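Local coordinates for carboxyl esterase NP (Bacillus subtilis, PDB 4CCW), which hydrolyses carboxylic esters to an alcohol and a carboxylate, as a carboxylesterase of the alpha/beta hydrolase superfamily, at residues 22-27 with 193-198; 176-181 with 199-204. One frame throughout, in Å; residues are numbered along the deposited sequence.

From the N terminus, the chain first runs through helix 12-24, whose last turn and the residues after it supply segment 22-27. Part of the central mixed sheet, up to strand 146-152, and several helices follow before helix 177-185 supplies 176-181, and helix 194-205 then serves both contacts: its start meets 22-27 in contact 1, its second half meets 176-181 in contact 2. Contact 1 thus closes a loop of 165 residues, contact 2 one of 17, and since the segments alternate along the chain the two loops cross rather than nest. Their centres lie about 14 Å apart, bridged by S24 OG and Q199 OE1 at 2.8 Å. Together they tie the N-terminal helix, through helix 194-205, to a pocket-lining helix.

Contact 1 (22-27 with 193-198); sequences NESLSL and HPIFVK
L27 sets a methyl group squarely on the imidazole of H193: its CD2 lies 3.4 Å from the ring centroid and only 4° off the normal, a CH-pi contact. The other branch, CD1, reaches back to H193 CB at 3.7 Å. With L27 CG anti to the carbonyl carbon (chi1 -53°), the isobutyl fork spans both ring and CB. The imidazole is probably held in this rotation, because H193 is the N-cap of helix 194-205 and its ND1 accepts from I195 N at 3.0 Å, with an N-H...ND1 angle of 163° and the donor near the ring plane. P194 CD lies over the opposite face.

Two residues after H193, I195 points CG2, anti to its own backbone N, at the backbone of E23, 3.6 Å from E23 O. That oxygen accepts hydrogen bonds from S26 N and S26 OG, the latter at 2.7 Å. S24 OG comes 3.4 Å from I195 O, but its hydrogen bond is with Q199 OE1. F196 meets F65 edge-to-face.

No hydrogen bond crosses between the segments, so segment 22-27 rests on the start of helix 194-205 and its N-cap residue through methyl-to-ring and methyl-to-backbone packing, while the capping bond orients the imidazole that receives the methyl.

Contact 2 (176-181 with 199-204); sequences NGVEKF and QFQAGV
Helices 177-181 and 199-204 run closer to antiparallel than parallel, their N-to-C directions 126° apart and their axes 11.0 Å apart at closest approach. This is helix-to-helix packing beside the ligand pocket of an alpha/beta hydrolase fold. The nearest CA atoms belong to V178 and Q201, 6.7 Å apart, and no hydrogen bond crosses, so side chains do the joining.

V178 works as a two-pronged apolar group. CG1, anti to the backbone N (chi1 162°), sits 3.8 Å from Q201 CG and also touches the F200 ring at CE2, while CG2 meets V204 CG2 at 4.1 Å. The extended chain of Q201 crosses V178 at about a right angle, bringing the terminal NE2 near the same CG1. V204 CG2 also lies over one face of the F200 ring, offset toward its rim.

The rings of F181 and F200 meet obliquely, with centroids 6.0 Å apart and planes at 34°. F200 also pairs edge-to-face with F65, and both F65 and F181 line the pocket occupied by (2-hydroxyethoxy)acetic acid. Replacing F200 with an alanine would probably open a gap between V178 and F181, leaving the F181 ring less constrained beside the ligand. In the observed packing, F200 CZ stands 4.1 Å from both F181 CD2 and F181 CE2.

Contact 1 (22-27 with 193-198)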
ATOM      1  N   ASN A  22      -6.778  16.247  -2.146  1.00 30.89           N
ATOM      2  CA  ASN A  22      -7.884  16.510  -3.063  1.00 32.91           C
ATOM      3  C   ASN A  22      -7.388  16.892  -4.452  1.00 33.80           C
ATOM      4  O   ASN A  22      -7.976  16.494  -5.456  1.00 35.16           O
ATOM      5  CB  ASN A  22      -8.814  17.588  -2.491  1.00 33.94           C
ATOM      6  CG  ASN A  22      -9.602  17.093  -1.288  1.00 34.62           C
ATOM      7  OD1 ASN A  22      -9.660  15.889  -1.024  1.00 35.48           O
ATOM      8  ND2 ASN A  22     -10.197  18.012  -0.548  1.00 35.45           N
ATOM      9  N   GLU A  23      -6.295  17.649  -4.503  1.00 33.15           N
ATOM     10  CA  GLU A  23      -5.708  18.041  -5.778  1.00 35.48           C
ATOM     11  C   GLU A  23      -5.080  16.860  -6.526  1.00 35.27           C
ATOM     12  O   GLU A  23      -5.158  16.792  -7.748  1.00 37.15           O
ATOM     13  CB  GLU A  23      -4.732  19.200  -5.594  1.00 36.48           C
ATOM     14  CG  GLU A  23      -5.462  20.462  -5.159  1.00 38.59           C
ATOM     15  CD  GLU A  23      -4.584  21.688  -5.087  1.00 40.82           C
ATOM     16  OE1 GLU A  23      -3.426  21.630  -5.541  1.00 42.38           O
ATOM     17  OE2 GLU A  23      -5.063  22.723  -4.575  1.00 42.90           O
ATOM     18  N   SER A  24      -4.484  15.924  -5.788  1.00 34.17           N
ATOM     19  CA  SER A  24      -3.983  14.678  -6.392  1.00 34.57           C
ATOM     20  C   SER A  24      -5.099  13.814  -6.986  1.00 36.44           C
ATOM     21  O   SER A  24      -4.872  13.089  -7.949  1.00 37.19           O
ATOM     22  CB  SER A  24      -3.194  13.855  -5.382  1.00 33.15           C
ATOM     23  OG  SER A  24      -1.947  14.456  -5.085  1.00 32.09           O
ATOM     24  N   LEU A  25      -6.298  13.883  -6.412  1.00 53.02           N
ATOM     25  CA  LEU A  25      -7.429  13.113  -6.939  1.00 52.51           C
ATOM     26  C   LEU A  25      -7.884  13.560  -8.331  1.00 54.36           C
ATOM     27  O   LEU A  25      -8.590  12.828  -9.014  1.00 54.22           O
ATOM     28  CB  LEU A  25      -8.610  13.104  -5.966  1.00 53.11           C
ATOM     29  CG  LEU A  25      -8.613  12.060  -4.849  1.00 51.62           C
ATOM     30  CD1 LEU A  25     -10.030  11.902  -4.321  1.00 52.78           C
ATOM     31  CD2 LEU A  25      -8.083  10.712  -5.326  1.00 50.03           C
ATOM     32  N   SER A  26      -7.460  14.746  -8.753  1.00 56.92           N
ATOM     33  CA  SER A  26      -7.718  15.208 -10.115  1.00 59.44           C
ATOM     34  C   SER A  26      -6.861  14.466 -11.152  1.00 58.13           C
ATOM     35  O   SER A  26      -7.107  14.584 -12.357  1.00 60.36           O
ATOM     36  CB  SER A  26      -7.518  16.724 -10.226  1.00 63.01           C
ATOM     37  OG  SER A  26      -6.142  17.062 -10.219  1.00 64.32           O
ATOM     38  N   LEU A  27      -5.864  13.716 -10.674  1.00 55.87           N
ATOM     39  CA  LEU A  27      -5.040  12.851 -11.526  1.00 54.90           C
ATOM     40  C   LEU A  27      -5.705  11.497 -11.814  1.00 53.26           C
ATOM     41  O   LEU A  27      -5.165  10.683 -12.587  1.00 54.06           O
ATOM     42  CB  LEU A  27      -3.656  12.618 -10.906  1.00 54.36           C
ATOM     43  CG  LEU A  27      -2.785  13.807 -10.485  1.00 56.26           C
ATOM     44  CD1 LEU A  27      -1.541  13.317  -9.754  1.00 56.39           C
ATOM     45  CD2 LEU A  27      -2.414  14.695 -11.668  1.00 58.58           C
ATOM     46  N   HIS A 193       4.021  12.478 -10.666  1.00 38.41           N
ATOM     47  CA  HIS A 193       3.414  13.760 -10.999  1.00 37.70           C
ATOM     48  C   HIS A 193       3.751  14.793  -9.940  1.00 36.78           C
ATOM     49  O   HIS A 193       3.706  14.491  -8.737  1.00 35.40           O
ATOM     50  CB  HIS A 193       1.902  13.606 -11.170  1.00 37.51           C
ATOM     51  CG  HIS A 193       1.252  14.751 -11.906  1.00 39.10           C
ATOM     52  ND1 HIS A 193       0.986  15.934 -11.318  1.00 39.27           N
ATOM     53  CD2 HIS A 193       0.819  14.859 -13.226  1.00 40.71           C
ATOM     54  CE1 HIS A 193       0.410  16.758 -12.214  1.00 41.00           C
ATOM     55  NE2 HIS A 193       0.306  16.096 -13.381  1.00 42.22           N
ATOM     56  N   PRO A 194       4.123  16.017 -10.365  1.00 37.86           N
ATOM     57  CA  PRO A 194       4.422  17.101  -9.416  1.00 38.30           C
ATOM     58  C   PRO A 194       3.316  17.347  -8.377  1.00 37.03           C
ATOM     59  O   PRO A 194       3.619  17.719  -7.246  1.00 36.72           O
ATOM     60  CB  PRO A 194       4.589  18.324 -10.320  1.00 40.81           C
ATOM     61  CG  PRO A 194       5.019  17.765 -11.633  1.00 41.72           C
ATOM     62  CD  PRO A 194       4.318  16.444 -11.767  1.00 40.05           C
ATOM     63  N   ILE A 195       2.058  17.118  -8.747  1.00 37.23           N
ATOM     64  CA  ILE A 195       0.940  17.324  -7.821  1.00 37.05           C
ATOM     65  C   ILE A 195       0.946  16.234  -6.757  1.00 35.04           C
ATOM     66  O   ILE A 195       0.704  16.503  -5.575  1.00 35.19           O
ATOM     67  CB  ILE A 195      -0.425  17.413  -8.547  1.00 39.02           C
ATOM     68  CG1 ILE A 195      -0.517  18.729  -9.336  1.00 41.46           C
ATOM     69  CG2 ILE A 195      -1.577  17.363  -7.552  1.00 39.48           C
ATOM     70  CD1 ILE A 195      -1.799  18.920 -10.122  1.00 44.53           C
ATOM     71  N   PHE A 196       1.266  15.016  -7.178  1.00 33.59           N
ATOM     72  CA  PHE A 196       1.396  13.905  -6.247  1.00 32.48           C
ATOM     73  C   PHE A 196       2.534  14.164  -5.264  1.00 31.67           C
ATOM     74  O   PHE A 196       2.404  13.898  -4.068  1.00 31.05           O
ATOM     75  CB  PHE A 196       1.614  12.572  -6.967  1.00 32.33           C
ATOM     76  CG  PHE A 196       1.786  11.421  -6.024  1.00 31.77           C
ATOM     77  CD1 PHE A 196       0.681  10.871  -5.378  1.00 32.13           C
ATOM     78  CD2 PHE A 196       3.050  10.915  -5.736  1.00 31.27           C
ATOM     79  CE1 PHE A 196       0.833   9.828  -4.483  1.00 32.29           C
ATOM     80  CE2 PHE A 196       3.211   9.882  -4.829  1.00 31.20           C
ATOM     81  CZ  PHE A 196       2.098   9.329  -4.206  1.00 31.62           C
ATOM     82  N   VAL A 197       3.652  14.677  -5.778  1.00 32.54           N
ATOM     83  CA  VAL A 197       4.820  14.972  -4.942  1.00 32.67           C
ATOM     84  C   VAL A 197       4.489  16.068  -3.935  1.00 33.26           C
ATOM     85  O   VAL A 197       4.896  15.970  -2.771  1.00 33.53           O
ATOM     86  CB  VAL A 197       6.079  15.357  -5.766  1.00 34.23           C
ATOM     87  CG1 VAL A 197       7.229  15.753  -4.841  1.00 35.89           C
ATOM     88  CG2 VAL A 197       6.517  14.208  -6.659  1.00 34.07           C
ATOM     89  N   LYS A 198       3.783  17.110  -4.387  1.00 33.97           N
ATOM     90  CA  LYS A 198       3.323  18.180  -3.501  1.00 34.94           C
ATOM     91  C   LYS A 198       2.539  17.631  -2.315  1.00 33.38           C
ATOM     92  O   LYS A 198       2.709  18.103  -1.187  1.00 33.54           O
ATOM     93  CB  LYS A 198       2.474  19.214  -4.255  1.00 37.18           C
ATOM     94  CG  LYS A 198       3.273  20.311  -4.943  1.00 40.34           C
ATOM     95  CD  LYS A 198       2.338  21.368  -5.514  1.00 43.43           C
ATOM     96  CE  LYS A 198       3.102  22.554  -6.089  1.00 47.15           C
ATOM     97  NZ  LYS A 198       2.226  23.744  -6.286  1.00 51.32           N
TER

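Contact 2 (176-181 with 199-204)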
ATOM      1  N   ASN A 176      16.596  18.814   3.370  1.00 40.73           N
ATOM      2  CA  ASN A 176      16.112  18.374   2.052  1.00 40.74           C
ATOM      3  C   ASN A 176      15.744  16.880   2.003  1.00 39.20           C
ATOM      4  O   ASN A 176      15.911  16.208   0.979  1.00 37.63           O
ATOM      5  CB  ASN A 176      17.126  18.750   0.958  1.00 42.71           C
ATOM      6  CG  ASN A 176      18.466  18.047   1.126  1.00 43.21           C
ATOM      7  OD1 ASN A 176      18.827  17.606   2.220  1.00 42.89           O
ATOM      8  ND2 ASN A 176      19.219  17.947   0.031  1.00 44.29           N
ATOM      9  N   GLY A 177      15.228  16.378   3.122  1.00 38.12           N
ATOM     10  CA  GLY A 177      14.903  14.962   3.274  1.00 36.70           C
ATOM     11  C   GLY A 177      13.977  14.351   2.239  1.00 36.15           C
ATOM     12  O   GLY A 177      14.134  13.177   1.877  1.00 35.37           O
ATOM     13  N   VAL A 178      12.996  15.120   1.764  1.00 36.86           N
ATOM     14  CA  VAL A 178      12.064  14.607   0.766  1.00 36.50           C
ATOM     15  C   VAL A 178      12.773  14.306  -0.553  1.00 36.28           C
ATOM     16  O   VAL A 178      12.584  13.237  -1.135  1.00 34.25           O
ATOM     17  CB  VAL A 178      10.858  15.544   0.550  1.00 38.45           C
ATOM     18  CG1 VAL A 178      10.150  15.226  -0.759  1.00 38.40           C
ATOM     19  CG2 VAL A 178       9.894  15.416   1.720  1.00 38.59           C
ATOM     20  N   GLU A 179      13.600  15.250  -0.993  1.00 37.35           N
ATOM     21  CA  GLU A 179      14.388  15.102  -2.208  1.00 38.55           C
ATOM     22  C   GLU A 179      15.408  13.964  -2.111  1.00 36.56           C
ATOM     23  O   GLU A 179      15.592  13.213  -3.069  1.00 35.94           O
ATOM     24  CB  GLU A 179      15.100  16.417  -2.526  1.00 41.65           C
ATOM     25  CG  GLU A 179      15.823  16.417  -3.862  1.00 44.81           C
ATOM     26  CD  GLU A 179      16.520  17.725  -4.135  1.00 47.59           C
ATOM     27  OE1 GLU A 179      15.849  18.677  -4.585  1.00 50.66           O
ATOM     28  OE2 GLU A 179      17.743  17.798  -3.909  1.00 49.23           O
ATOM     29  N   LYS A 180      16.068  13.854  -0.956  1.00 35.23           N
ATOM     30  CA  LYS A 180      17.024  12.779  -0.693  1.00 34.11           C
ATOM     31  C   LYS A 180      16.345  11.421  -0.773  1.00 32.29           C
ATOM     32  O   LYS A 180      16.851  10.508  -1.418  1.00 31.67           O
ATOM     33  CB  LYS A 180      17.638  12.922   0.700  1.00 34.71           C
ATOM     34  CG  LYS A 180      18.450  14.183   0.936  1.00 37.10           C
ATOM     35  CD  LYS A 180      19.918  13.994   0.606  1.00 39.06           C
ATOM     36  CE  LYS A 180      20.742  15.111   1.231  1.00 41.07           C
ATOM     37  NZ  LYS A 180      22.132  15.156   0.707  1.00 43.98           N
ATOM     38  N   PHE A 181      15.206  11.292  -0.096  1.00 31.03           N
ATOM     39  CA  PHE A 181      14.439  10.047  -0.088  1.00 30.42           C
ATOM     40  C   PHE A 181      14.068   9.615  -1.512  1.00 30.80           C
ATOM     41  O   PHE A 181      14.326   8.477  -1.913  1.00 30.11           O
ATOM     42  CB  PHE A 181      13.191  10.229   0.781  1.00 29.99           C
ATOM     43  CG  PHE A 181      12.316   9.005   0.883  1.00 30.02           C
ATOM     44  CD1 PHE A 181      12.512   8.078   1.902  1.00 29.19           C
ATOM     45  CD2 PHE A 181      11.251   8.824   0.005  1.00 30.72           C
ATOM     46  CE1 PHE A 181      11.696   6.962   2.015  1.00 29.79           C
ATOM     47  CE2 PHE A 181      10.427   7.716   0.117  1.00 31.39           C
ATOM     48  CZ  PHE A 181      10.648   6.787   1.122  1.00 30.20           C
ATOM     49  N   GLN A 199       1.685  16.638  -2.577  1.00 32.08           N
ATOM     50  CA  GLN A 199       0.928  15.967  -1.520  1.00 31.29           C
ATOM     51  C   GLN A 199       1.835  15.188  -0.570  1.00 30.57           C
ATOM     52  O   GLN A 199       1.652  15.216   0.650  1.00 30.58           O
ATOM     53  CB  GLN A 199      -0.151  15.047  -2.112  1.00 31.47           C
ATOM     54  CG  GLN A 199      -0.981  14.315  -1.059  1.00 31.57           C
ATOM     55  CD  GLN A 199      -1.732  13.112  -1.599  1.00 32.30           C
ATOM     56  OE1 GLN A 199      -1.798  12.890  -2.804  1.00 32.94           O
ATOM     57  NE2 GLN A 199      -2.316  12.338  -0.703  1.00 32.49           N
ATOM     58  N   PHE A 200       2.801  14.474  -1.135  1.00 29.65           N
ATOM     59  CA  PHE A 200       3.725  13.685  -0.333  1.00 29.73           C
ATOM     60  C   PHE A 200       4.506  14.619   0.602  1.00 30.16           C
ATOM     61  O   PHE A 200       4.642  14.339   1.794  1.00 29.93           O
ATOM     62  CB  PHE A 200       4.650  12.858  -1.237  1.00 29.90           C
ATOM     63  CG  PHE A 200       5.740  12.138  -0.498  1.00 30.27           C
ATOM     64  CD1 PHE A 200       5.440  11.095   0.376  1.00 30.34           C
ATOM     65  CD2 PHE A 200       7.076  12.480  -0.697  1.00 32.06           C
ATOM     66  CE1 PHE A 200       6.444  10.427   1.059  1.00 31.38           C
ATOM     67  CE2 PHE A 200       8.084  11.814  -0.020  1.00 33.66           C
ATOM     68  CZ  PHE A 200       7.772  10.779   0.857  1.00 33.53           C
ATOM     69  N   GLN A 201       4.980  15.738   0.058  1.00 31.40           N
ATOM     70  CA  GLN A 201       5.674  16.754   0.841  1.00 33.92           C
ATOM     71  C   GLN A 201       4.790  17.294   1.969  1.00 33.37           C
ATOM     72  O   GLN A 201       5.253  17.433   3.114  1.00 33.95           O
ATOM     73  CB  GLN A 201       6.140  17.903  -0.069  1.00 37.29           C
ATOM     74  CG  GLN A 201       7.122  17.478  -1.156  1.00 39.91           C
ATOM     75  CD  GLN A 201       7.676  18.646  -1.959  1.00 43.81           C
ATOM     76  OE1 GLN A 201       6.982  19.228  -2.801  1.00 46.01           O
ATOM     77  NE2 GLN A 201       8.939  18.978  -1.722  1.00 47.29           N
ATOM     78  N   ALA A 202       3.527  17.594   1.649  1.00 32.34           N
ATOM     79  CA  ALA A 202       2.613  18.182   2.633  1.00 32.77           C
ATOM     80  C   ALA A 202       2.328  17.176   3.743  1.00 31.45           C
ATOM     81  O   ALA A 202       2.209  17.544   4.914  1.00 32.31           O
ATOM     82  CB  ALA A 202       1.326  18.685   1.976  1.00 33.23           C
ATOM     83  N   GLY A 203       2.287  15.897   3.372  1.00 29.87           N
ATOM     84  CA  GLY A 203       2.160  14.821   4.339  1.00 29.81           C
ATOM     85  C   GLY A 203       3.304  14.818   5.326  1.00 30.83           C
ATOM     86  O   GLY A 203       3.080  14.745   6.536  1.00 31.62           O
ATOM     87  N   VAL A 204       4.531  14.922   4.810  1.00 30.99           N
ATOM     88  CA  VAL A 204       5.733  14.928   5.642  1.00 32.87           C
ATOM     89  C   VAL A 204       5.755  16.144   6.578  1.00 34.76           C
ATOM     90  O   VAL A 204       6.161  16.032   7.734  1.00 35.82           O
ATOM     91  CB  VAL A 204       7.015  14.855   4.783  1.00 33.91           C
ATOM     92  CG1 VAL A 204       8.253  15.063   5.629  1.00 36.84           C
ATOM     93  CG2 VAL A 204       7.078  13.504   4.064  1.00 33.04           C
TER